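Local coordinates for protein HpcE (Thermus thermophilus, PDB 1WZO) that probably catalyses an isomerisation in aromatic acid breakdown, as a 2-hydroxyhepta-2,4-diene-1,7-dioate isomerase of the fumarylacetoacetate hydrolase family, at residues B[79-84]-B[154-159]; B[91-96]-B[131-136]; B[169-174]-B[230-235]. One frame throughout, in Å; residues are numbered along the deposited sequence.

Contact 1: residues B[79-84]-B[154-159]; sequences LPHKGV and LGPFLV
His-81 and Pro-156 carry the side-chain part of this contact, and Leu-79 and Leu-154 the backbone part. His-81 CB lies against Pro-156 CB at 3.6 Å. His-81 CG, one bond further out, is still 3.7 Å from Pro-156 CB. The CD2 branch stays with the same carbon of Pro-156. The ND1 branch accepts a hydrogen bond from the backbone N of Glu-239. At the far end NE2 is hydrogen-bonded to a glycerol molecule, probably from the crystallisation liquor. His-81 CG stands anti to the backbone N, and this chi1 of 173° carries the ring out beside the proline, where Pro-156 CG lies over the rim of one face. Lys-82 CG lies over the rim of the other face, and Trp-37 meets the ring edge-to-face. The neighbours on its two faces and the bond to Glu-239 should hold the imidazole in one rotation.

The backbones join a little further back. Leu-154 N donates to Leu-79 O over 2.8 Å. No second direct backbone bond follows; a water joins the chains instead. It accepts from His-81 N at 2.8 Å and donates to Leu-154 O at 2.7 Å. Residues 80-83 form a type II turn, closed by Gly-83 N on Pro-80 O. On the other side a cis peptide bond before Pro-156 goes with a corner in the chain, and it presents the proline ring to the histidine.

The contact is buried in the fumarylacetoacetate hydrolase domain. There strand 78-79 runs parallel to strand 152-159, whose other neighbours include strands 2-8 and 120-131. Strand 237-244 backs the 79-84 loop, and Gly-10 of a second subunit packs on Leu-79 and Pro-80.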
loop_
_atom_site.group_PDB
_atom_site.type_symbol
_atom_site.label_atom_id
_atom_site.label_comp_id
_atom_site.label_asym_id
_atom_site.label_seq_id
_atom_site.Cartn_x
_atom_site.Cartn_y
_atom_site.Cartn_z
ATOM N N LEU B 79 5.711 1.061 -17.345
ATOM C CA LEU B 79 6.252 -0.151 -17.934
ATOM C C LEU B 79 7.738 -0.236 -17.599
ATOM O O LEU B 79 8.451 0.757 -17.677
ATOM C CB LEU B 79 6.071 -0.114 -19.453
ATOM C CG LEU B 79 6.436 -1.390 -20.219
ATOM C CD1 LEU B 79 5.382 -2.473 -19.969
ATOM C CD2 LEU B 79 6.522 -1.067 -21.717
ATOM N N PRO B 80 8.224 -1.428 -17.228
ATOM C CA PRO B 80 9.643 -1.553 -16.897
ATOM C C PRO B 80 10.546 -1.686 -18.115
ATOM O O PRO B 80 10.086 -1.926 -19.237
ATOM C CB PRO B 80 9.678 -2.812 -16.042
ATOM C CG PRO B 80 8.666 -3.672 -16.736
ATOM C CD PRO B 80 7.516 -2.696 -16.973
ATOM N N HIS B 81 11.840 -1.527 -17.866
ATOM C CA HIS B 81 12.867 -1.678 -18.883
ATOM C C HIS B 81 12.641 -3.072 -19.470
ATOM O O HIS B 81 12.388 -4.022 -18.728
ATOM C CB HIS B 81 14.240 -1.579 -18.201
ATOM C CG HIS B 81 15.403 -1.884 -19.094
ATOM N ND1 HIS B 81 15.603 -1.255 -20.305
ATOM C CD2 HIS B 81 16.457 -2.720 -18.925
ATOM C CE1 HIS B 81 16.729 -1.691 -20.844
ATOM N NE2 HIS B 81 17.267 -2.580 -20.026
ATOM N N LYS B 82 12.703 -3.179 -20.794
ATOM C CA LYS B 82 12.507 -4.447 -21.504
ATOM C C LYS B 82 11.034 -4.831 -21.698
ATOM O O LYS B 82 10.729 -5.777 -22.425
ATOM C CB LYS B 82 13.239 -5.591 -20.792
ATOM C CG LYS B 82 14.754 -5.422 -20.712
ATOM C CD LYS B 82 15.379 -5.362 -22.094
ATOM C CE LYS B 82 16.901 -5.334 -22.007
ATOM N NZ LYS B 82 17.532 -5.230 -23.354
ATOM N N GLY B 83 10.126 -4.112 -21.043
ATOM C CA GLY B 83 8.708 -4.403 -21.199
ATOM C C GLY B 83 8.246 -4.056 -22.606
ATOM O O GLY B 83 8.880 -3.248 -23.288
ATOM N N VAL B 84 7.139 -4.651 -23.043
ATOM C CA VAL B 84 6.614 -4.410 -24.386
ATOM C C VAL B 84 5.558 -3.307 -24.457
ATOM O O VAL B 84 4.531 -3.363 -23.769
ATOM C CB VAL B 84 6.001 -5.709 -24.976
ATOM C CG1 VAL B 84 5.402 -5.432 -26.347
ATOM C CG2 VAL B 84 7.063 -6.797 -25.069
ATOM N N LEU B 154 9.706 3.241 -17.792
ATOM C CA LEU B 154 10.419 4.027 -16.793
ATOM C C LEU B 154 11.546 3.217 -16.174
ATOM O O LEU B 154 11.332 2.100 -15.703
ATOM C CB LEU B 154 9.456 4.490 -15.689
ATOM C CG LEU B 154 9.995 5.477 -14.647
ATOM C CD1 LEU B 154 10.073 6.858 -15.269
ATOM C CD2 LEU B 154 9.085 5.518 -13.422
ATOM N N GLY B 155 12.748 3.790 -16.177
ATOM C CA GLY B 155 13.890 3.105 -15.599
ATOM C C GLY B 155 15.118 3.203 -16.487
ATOM O O GLY B 155 15.254 4.154 -17.257
ATOM N N PRO B 156 16.023 2.215 -16.419
ATOM C CA PRO B 156 15.893 1.051 -15.537
ATOM C C PRO B 156 16.330 1.293 -14.097
ATOM O O PRO B 156 16.091 0.459 -13.224
ATOM C CB PRO B 156 16.755 -0.005 -16.235
ATOM C CG PRO B 156 17.836 0.818 -16.874
ATOM C CD PRO B 156 17.064 1.987 -17.442
ATOM N N PHE B 157 16.945 2.443 -13.840
ATOM C CA PHE B 157 17.442 2.725 -12.497
ATOM C C PHE B 157 16.919 3.975 -11.812
ATOM O O PHE B 157 16.436 4.908 -12.450
ATOM C CB PHE B 157 18.971 2.854 -12.514
ATOM C CG PHE B 157 19.670 1.789 -13.301
ATOM C CD1 PHE B 157 20.282 2.097 -14.510
ATOM C CD2 PHE B 157 19.726 0.485 -12.832
ATOM C CE1 PHE B 157 20.946 1.118 -15.243
ATOM C CE2 PHE B 157 20.387 -0.501 -13.559
ATOM C CZ PHE B 157 20.997 -0.182 -14.766
ATOM N N LEU B 158 17.031 3.963 -10.489
ATOM C CA LEU B 158 16.697 5.114 -9.670
ATOM C C LEU B 158 18.108 5.550 -9.289
ATOM O O LEU B 158 18.707 5.007 -8.357
ATOM C CB LEU B 158 15.918 4.715 -8.417
ATOM C CG LEU B 158 15.776 5.849 -7.391
ATOM C CD1 LEU B 158 15.227 7.099 -8.059
ATOM C CD2 LEU B 158 14.862 5.397 -6.247
ATOM N N VAL B 159 18.644 6.500 -10.047
ATOM C CA VAL B 159 19.995 6.997 -9.828
ATOM C C VAL B 159 20.042 8.065 -8.743
ATOM O O VAL B 159 19.555 9.183 -8.924
ATOM C CB VAL B 159 20.573 7.559 -11.139
ATOM C CG1 VAL B 159 22.049 7.914 -10.957
ATOM C CG2 VAL B 159 20.394 6.531 -12.249
HETATM O O HOH W 1 12.471 -0.291 -15.417
#

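Contact 2: residues B[91-96]-B[131-136]; sequences ARFVHY and ARDYVT
Asp-133 OD2 accepts the backbone N-H of Arg-92 over 2.7 Å in a nearly straight bond (166°). The donor comes in on the syn side but lies out of the carboxylate plane. The other oxygen, Asp-133 OD1, uses its syn lone pair for Phe-93 N, also at 2.7 Å. One carboxylate thus takes two successive backbone N-H groups. With CG beside its own backbone N, a chi1 of -62° carries the carboxylate over to the 91-93 loop. With an alanine here the N-H groups of Arg-92 and Phe-93 would probably lose their acceptor, and the 91-93 loop its hold on the 3-10 segment.

The grip sits where two antiparallel strands of the fumarylacetoacetate hydrolase domain, 94-104 and 120-131, meet at their ends. Val-94 and Ala-131 form a non-hydrogen-bonded pair, with their CA atoms 4.3 Å apart. Next to it, Arg-132 N donates to Phe-93 O at 2.8 Å. The chain then enters the short 3-10 segment 132-133.

Two further side chains meet beside this pair. The extended chain of Arg-132 crosses His-95 at about a right angle. Arg-132 CD lies 3.7 Å from His-95 CD2, and NE stands over one face of the imidazole, near its rim. The guanidinium plane is tilted 56° from the ring, so the two do not stack flat. His-95 ND1 is hydrogen-bonded to Ser-220 OG. Tyr-134 brings its hydroxyl to Ala-91 CB, while Arg-144 makes a cation-pi contact with its ring.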
loop_
_atom_site.group_PDB
_atom_site.type_symbol
_atom_site.label_atom_id
_atom_site.label_comp_id
_atom_site.label_asym_id
_atom_site.label_seq_id
_atom_site.Cartn_x
_atom_site.Cartn_y
_atom_site.Cartn_z
ATOM N N ALA B 91 -3.728 3.245 -35.065
ATOM C CA ALA B 91 -3.081 4.542 -34.889
ATOM C C ALA B 91 -2.048 4.752 -35.990
ATOM O O ALA B 91 -1.344 3.820 -36.381
ATOM C CB ALA B 91 -2.409 4.613 -33.524
ATOM N N ARG B 92 -1.957 5.980 -36.485
ATOM C CA ARG B 92 -1.012 6.304 -37.542
ATOM C C ARG B 92 0.202 7.089 -37.074
ATOM O O ARG B 92 1.278 6.957 -37.652
ATOM C CB ARG B 92 -1.703 7.105 -38.653
ATOM C CG ARG B 92 -2.441 6.265 -39.682
ATOM C CD ARG B 92 -2.737 7.103 -40.923
ATOM N NE ARG B 92 -3.752 8.117 -40.662
ATOM C CZ ARG B 92 -3.845 9.273 -41.310
ATOM N NH1 ARG B 92 -2.975 9.580 -42.266
ATOM N NH2 ARG B 92 -4.817 10.119 -41.008
ATOM N N PHE B 93 0.033 7.900 -36.032
ATOM C CA PHE B 93 1.124 8.734 -35.538
ATOM C C PHE B 93 1.459 8.568 -34.054
ATOM O O PHE B 93 0.999 9.353 -33.224
ATOM C CB PHE B 93 0.808 10.211 -35.802
ATOM C CG PHE B 93 0.276 10.486 -37.184
ATOM C CD1 PHE B 93 -1.092 10.583 -37.410
ATOM C CD2 PHE B 93 1.143 10.642 -38.260
ATOM C CE1 PHE B 93 -1.594 10.834 -38.690
ATOM C CE2 PHE B 93 0.653 10.893 -39.546
ATOM C CZ PHE B 93 -0.718 10.990 -39.758
ATOM N N VAL B 94 2.269 7.559 -33.734
ATOM C CA VAL B 94 2.699 7.297 -32.359
ATOM C C VAL B 94 4.165 7.714 -32.236
ATOM O O VAL B 94 4.988 7.357 -33.078
ATOM C CB VAL B 94 2.561 5.804 -32.005
ATOM C CG1 VAL B 94 3.072 5.547 -30.592
ATOM C CG2 VAL B 94 1.109 5.386 -32.119
ATOM N N HIS B 95 4.479 8.469 -31.189
ATOM C CA HIS B 95 5.831 8.977 -30.967
ATOM C C HIS B 95 6.389 8.681 -29.582
ATOM O O HIS B 95 5.648 8.652 -28.591
ATOM C CB HIS B 95 5.846 10.496 -31.149
ATOM C CG HIS B 95 5.510 10.950 -32.534
ATOM N ND1 HIS B 95 6.463 11.417 -33.415
ATOM C CD2 HIS B 95 4.328 11.009 -33.191
ATOM C CE1 HIS B 95 5.881 11.744 -34.555
ATOM N NE2 HIS B 95 4.586 11.505 -34.446
ATOM N N TYR B 96 7.702 8.466 -29.513
ATOM C CA TYR B 96 8.355 8.249 -28.231
ATOM C C TYR B 96 8.724 9.660 -27.786
ATOM O O TYR B 96 8.692 10.594 -28.591
ATOM C CB TYR B 96 9.633 7.398 -28.388
ATOM C CG TYR B 96 10.780 8.114 -29.092
ATOM C CD1 TYR B 96 11.450 9.177 -28.479
ATOM C CD2 TYR B 96 11.143 7.777 -30.400
ATOM C CE1 TYR B 96 12.442 9.897 -29.152
ATOM C CE2 TYR B 96 12.137 8.491 -31.083
ATOM C CZ TYR B 96 12.775 9.551 -30.454
ATOM O OH TYR B 96 13.722 10.289 -31.130
ATOM N N ALA B 131 0.075 9.211 -28.685
ATOM C CA ALA B 131 -0.571 8.813 -29.929
ATOM C C ALA B 131 -1.208 10.108 -30.422
ATOM O O ALA B 131 -2.307 10.480 -29.995
ATOM C CB ALA B 131 -1.627 7.754 -29.669
ATOM N N ARG B 132 -0.499 10.808 -31.303
ATOM C CA ARG B 132 -0.980 12.082 -31.820
ATOM C C ARG B 132 -2.332 12.014 -32.518
ATOM O O ARG B 132 -3.021 13.034 -32.643
ATOM C CB ARG B 132 0.078 12.706 -32.739
ATOM C CG ARG B 132 1.333 13.116 -31.975
ATOM C CD ARG B 132 2.254 14.002 -32.799
ATOM N NE ARG B 132 3.393 14.484 -32.017
ATOM C CZ ARG B 132 3.288 15.242 -30.926
ATOM N NH1 ARG B 132 2.094 15.611 -30.477
ATOM N NH2 ARG B 132 4.381 15.638 -30.287
ATOM N N ASP B 133 -2.718 10.817 -32.958
ATOM C CA ASP B 133 -4.008 10.623 -33.617
ATOM C C ASP B 133 -5.120 11.106 -32.696
ATOM O O ASP B 133 -6.139 11.628 -33.150
ATOM C CB ASP B 133 -4.274 9.139 -33.895
ATOM C CG ASP B 133 -3.260 8.517 -34.826
ATOM O OD1 ASP B 133 -2.056 8.522 -34.493
ATOM O OD2 ASP B 133 -3.675 8.010 -35.889
ATOM N N TYR B 134 -4.913 10.932 -31.395
ATOM C CA TYR B 134 -5.929 11.290 -30.419
ATOM C C TYR B 134 -5.771 12.639 -29.738
ATOM O O TYR B 134 -6.448 12.911 -28.753
ATOM C CB TYR B 134 -6.021 10.181 -29.364
ATOM C CG TYR B 134 -6.005 8.783 -29.958
ATOM C CD1 TYR B 134 -6.797 8.461 -31.063
ATOM C CD2 TYR B 134 -5.190 7.786 -29.422
ATOM C CE1 TYR B 134 -6.769 7.178 -31.621
ATOM C CE2 TYR B 134 -5.159 6.508 -29.968
ATOM C CZ TYR B 134 -5.946 6.211 -31.067
ATOM O OH TYR B 134 -5.893 4.953 -31.615
ATOM N N VAL B 135 -4.898 13.490 -30.265
ATOM C CA VAL B 135 -4.688 14.806 -29.679
ATOM C C VAL B 135 -5.562 15.895 -30.311
ATOM O O VAL B 135 -5.777 15.914 -31.526
ATOM C CB VAL B 135 -3.200 15.237 -29.787
ATOM C CG1 VAL B 135 -3.027 16.659 -29.267
ATOM C CG2 VAL B 135 -2.319 14.281 -28.991
ATOM N N THR B 136 -6.073 16.782 -29.458
ATOM C CA THR B 136 -6.903 17.924 -29.856
ATOM C C THR B 136 -6.558 19.036 -28.866
ATOM O O THR B 136 -5.626 18.888 -28.073
ATOM C CB THR B 136 -8.416 17.626 -29.741
ATOM O OG1 THR B 136 -8.743 17.334 -28.375
ATOM C CG2 THR B 136 -8.804 16.450 -30.622
#

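Contact 3: residues B[169-174]-B[230-235]; sequences LWLRAY and LEIEGL
Trp-170 and Glu-233 make the tight end of this contact. Glu-233 CB stands over the five-membered ring of Trp-170, 3.5 Å from its centroid and almost on the ring normal, a CH-pi contact. Glu-233 CG follows over the indole, 3.3 Å from Trp-170 NE1. The carboxylate then lies nearly parallel to the ring, 11° off. Glu-233 OE1 takes Trp-170 N at 3.0 Å with the anti lone pair. Glu-233 N donates to Trp-170 O, so the two residues are bonded in both directions. Trp-170 CG sits between its backbone N and carbonyl carbon (chi1 52°), which swings the indole across to the neighbouring strand. The guanidinium of Arg-172 covers the opposite face of the indole.

Strands 170-175 and 227-232 are antiparallel neighbours in a five-stranded sheet of the fumarylacetoacetate hydrolase domain. Arg-172 N to Glu-231 O and Glu-231 N to Arg-172 O are both 2.8 Å. Where strand 227-232 ends, Glu-233 enters a type II turn, closed by Leu-235 N on Ile-232 O. On the buried face Leu-171 CD2 touches Ile-232 CD1 at 3.6 Å, the side chains lying side by side. Leu-230 and Ile-232 reach Ile-125 of strand 120-131 there.

Further along the Trp-170 face, toward Tyr-174, packing gives way to water. One water accepts from Arg-172 NH1, donates to Glu-231 OE1 and bonds Tyr-174 OH. It bridges two charges that are not in direct contact. A second donates to Glu-231 OE2 and is weakly tied to the same hydroxyl. Glu-231 OE2 has its salt bridge with Arg-229, which also makes a cation-pi contact with Tyr-174.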
loop_
_atom_site.group_PDB
_atom_site.type_symbol
_atom_site.label_atom_id
_atom_site.label_comp_id
_atom_site.label_asym_id
_atom_site.label_seq_id
_atom_site.Cartn_x
_atom_site.Cartn_y
_atom_site.Cartn_z
ATOM N N LEU B 169 22.610 17.622 -18.760
ATOM C CA LEU B 169 22.662 16.219 -19.173
ATOM C C LEU B 169 22.236 16.073 -20.631
ATOM O O LEU B 169 21.295 16.733 -21.070
ATOM C CB LEU B 169 21.724 15.370 -18.300
ATOM C CG LEU B 169 21.889 15.361 -16.779
ATOM C CD1 LEU B 169 20.729 14.597 -16.144
ATOM C CD2 LEU B 169 23.210 14.719 -16.402
ATOM N N TRP B 170 22.923 15.222 -21.391
ATOM C CA TRP B 170 22.522 15.022 -22.776
ATOM C C TRP B 170 21.421 13.967 -22.842
ATOM O O TRP B 170 21.329 13.099 -21.968
ATOM C CB TRP B 170 23.702 14.605 -23.673
ATOM C CG TRP B 170 24.537 13.430 -23.211
ATOM C CD1 TRP B 170 25.810 13.485 -22.719
ATOM C CD2 TRP B 170 24.193 12.035 -23.274
ATOM N NE1 TRP B 170 26.281 12.216 -22.474
ATOM C CE2 TRP B 170 25.312 11.308 -22.806
ATOM C CE3 TRP B 170 23.051 11.329 -23.680
ATOM C CZ2 TRP B 170 25.323 9.910 -22.733
ATOM C CZ3 TRP B 170 23.063 9.937 -23.608
ATOM C CH2 TRP B 170 24.192 9.244 -23.136
ATOM N N LEU B 171 20.583 14.073 -23.870
ATOM C CA LEU B 171 19.475 13.149 -24.089
ATOM C C LEU B 171 19.639 12.499 -25.456
ATOM O O LEU B 171 19.949 13.175 -26.435
ATOM C CB LEU B 171 18.140 13.899 -24.076
ATOM C CG LEU B 171 17.818 14.774 -22.867
ATOM C CD1 LEU B 171 16.630 15.663 -23.188
ATOM C CD2 LEU B 171 17.537 13.901 -21.660
ATOM N N ARG B 172 19.423 11.193 -25.523
ATOM C CA ARG B 172 19.524 10.482 -26.787
ATOM C C ARG B 172 18.463 9.404 -26.910
ATOM O O ARG B 172 18.065 8.788 -25.919
ATOM C CB ARG B 172 20.909 9.853 -26.932
ATOM C CG ARG B 172 22.001 10.878 -27.132
ATOM C CD ARG B 172 23.380 10.262 -27.014
ATOM N NE ARG B 172 24.409 11.298 -27.052
ATOM C CZ ARG B 172 25.666 11.117 -26.663
ATOM N NH1 ARG B 172 26.055 9.936 -26.202
ATOM N NH2 ARG B 172 26.528 12.125 -26.721
ATOM N N ALA B 173 18.007 9.184 -28.137
ATOM C CA ALA B 173 17.007 8.163 -28.408
ATOM C C ALA B 173 17.384 7.417 -29.676
ATOM O O ALA B 173 17.741 8.026 -30.689
ATOM C CB ALA B 173 15.631 8.795 -28.568
ATOM N N TYR B 174 17.311 6.095 -29.607
ATOM C CA TYR B 174 17.622 5.246 -30.743
ATOM C C TYR B 174 16.412 4.382 -31.071
ATOM O O TYR B 174 15.693 3.940 -30.171
ATOM C CB TYR B 174 18.789 4.311 -30.423
ATOM C CG TYR B 174 20.067 4.983 -29.974
ATOM C CD1 TYR B 174 20.180 5.540 -28.701
ATOM C CD2 TYR B 174 21.184 5.019 -30.812
ATOM C CE1 TYR B 174 21.381 6.114 -28.268
ATOM C CE2 TYR B 174 22.387 5.590 -30.392
ATOM C CZ TYR B 174 22.478 6.133 -29.120
ATOM O OH TYR B 174 23.671 6.679 -28.699
ATOM N N LEU B 230 16.257 4.519 -25.135
ATOM C CA LEU B 230 16.464 5.886 -24.700
ATOM C C LEU B 230 17.617 5.943 -23.712
ATOM O O LEU B 230 17.748 5.083 -22.841
ATOM C CB LEU B 230 15.183 6.434 -24.057
ATOM C CG LEU B 230 14.114 6.979 -25.011
ATOM C CD1 LEU B 230 13.815 5.972 -26.113
ATOM C CD2 LEU B 230 12.853 7.305 -24.213
ATOM N N GLU B 231 18.450 6.965 -23.856
ATOM C CA GLU B 231 19.600 7.132 -22.981
ATOM C C GLU B 231 19.734 8.567 -22.503
ATOM O O GLU B 231 19.446 9.510 -23.236
ATOM C CB GLU B 231 20.883 6.714 -23.713
ATOM C CG GLU B 231 21.000 5.220 -23.975
ATOM C CD GLU B 231 22.240 4.859 -24.791
ATOM O OE1 GLU B 231 23.312 5.450 -24.544
ATOM O OE2 GLU B 231 22.142 3.980 -25.671
ATOM N N ILE B 232 20.139 8.719 -21.249
ATOM C CA ILE B 232 20.359 10.029 -20.667
ATOM C C ILE B 232 21.679 9.939 -19.920
ATOM O O ILE B 232 21.942 8.962 -19.217
ATOM C CB ILE B 232 19.250 10.439 -19.677
ATOM C CG1 ILE B 232 17.904 10.536 -20.406
ATOM C CG2 ILE B 232 19.593 11.783 -19.054
ATOM C CD1 ILE B 232 16.772 11.095 -19.538
ATOM N N GLU B 233 22.504 10.965 -20.089
ATOM C CA GLU B 233 23.816 11.030 -19.464
ATOM C C GLU B 233 23.836 10.527 -18.023
ATOM O O GLU B 233 23.196 11.110 -17.144
ATOM C CB GLU B 233 24.326 12.474 -19.516
ATOM C CG GLU B 233 25.824 12.619 -19.252
ATOM C CD GLU B 233 26.294 14.055 -19.378
ATOM O OE1 GLU B 233 25.551 14.878 -19.958
ATOM O OE2 GLU B 233 27.414 14.358 -18.909
ATOM N N GLY B 234 24.564 9.436 -17.793
ATOM C CA GLY B 234 24.688 8.872 -16.460
ATOM C C GLY B 234 23.537 8.039 -15.915
ATOM O O GLY B 234 23.644 7.491 -14.818
ATOM N N LEU B 235 22.446 7.916 -16.663
ATOM C CA LEU B 235 21.292 7.158 -16.174
ATOM C C LEU B 235 21.082 5.798 -16.843
ATOM O O LEU B 235 20.084 5.119 -16.581
ATOM C CB LEU B 235 20.022 8.005 -16.318
ATOM C CG LEU B 235 20.094 9.436 -15.759
ATOM C CD1 LEU B 235 18.738 10.119 -15.917
ATOM C CD2 LEU B 235 20.505 9.411 -14.296
HETATM O O HOH W 2 25.014 7.330 -26.240
HETATM O O HOH W 3 24.855 3.889 -27.316
#

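Overall arrangement
All three contacts belong to the fumarylacetoacetate hydrolase domain. Contact 2 is nested inside the loop closed by contact 1, and contact 3 follows both along the chain. Contacts 1 and 3 have centres about 14 Å apart and touch directly: Val-159 CG2 meets Leu-235 CD2 at 3.5 Å. Contact 2 is peripheral, its centre about 23 Å from that of contact 3. It still reaches contact 3 through Tyr-96 CE1, 3.4 Å from Ala-173 CB. Contacts 1 and 2 do not touch, their nearest atoms being about 11 Å apart. A glycerol, probably from the crystallisation liquor, lies about 3 Å from the His-81 side chain of contact 1 and may mark a pocket.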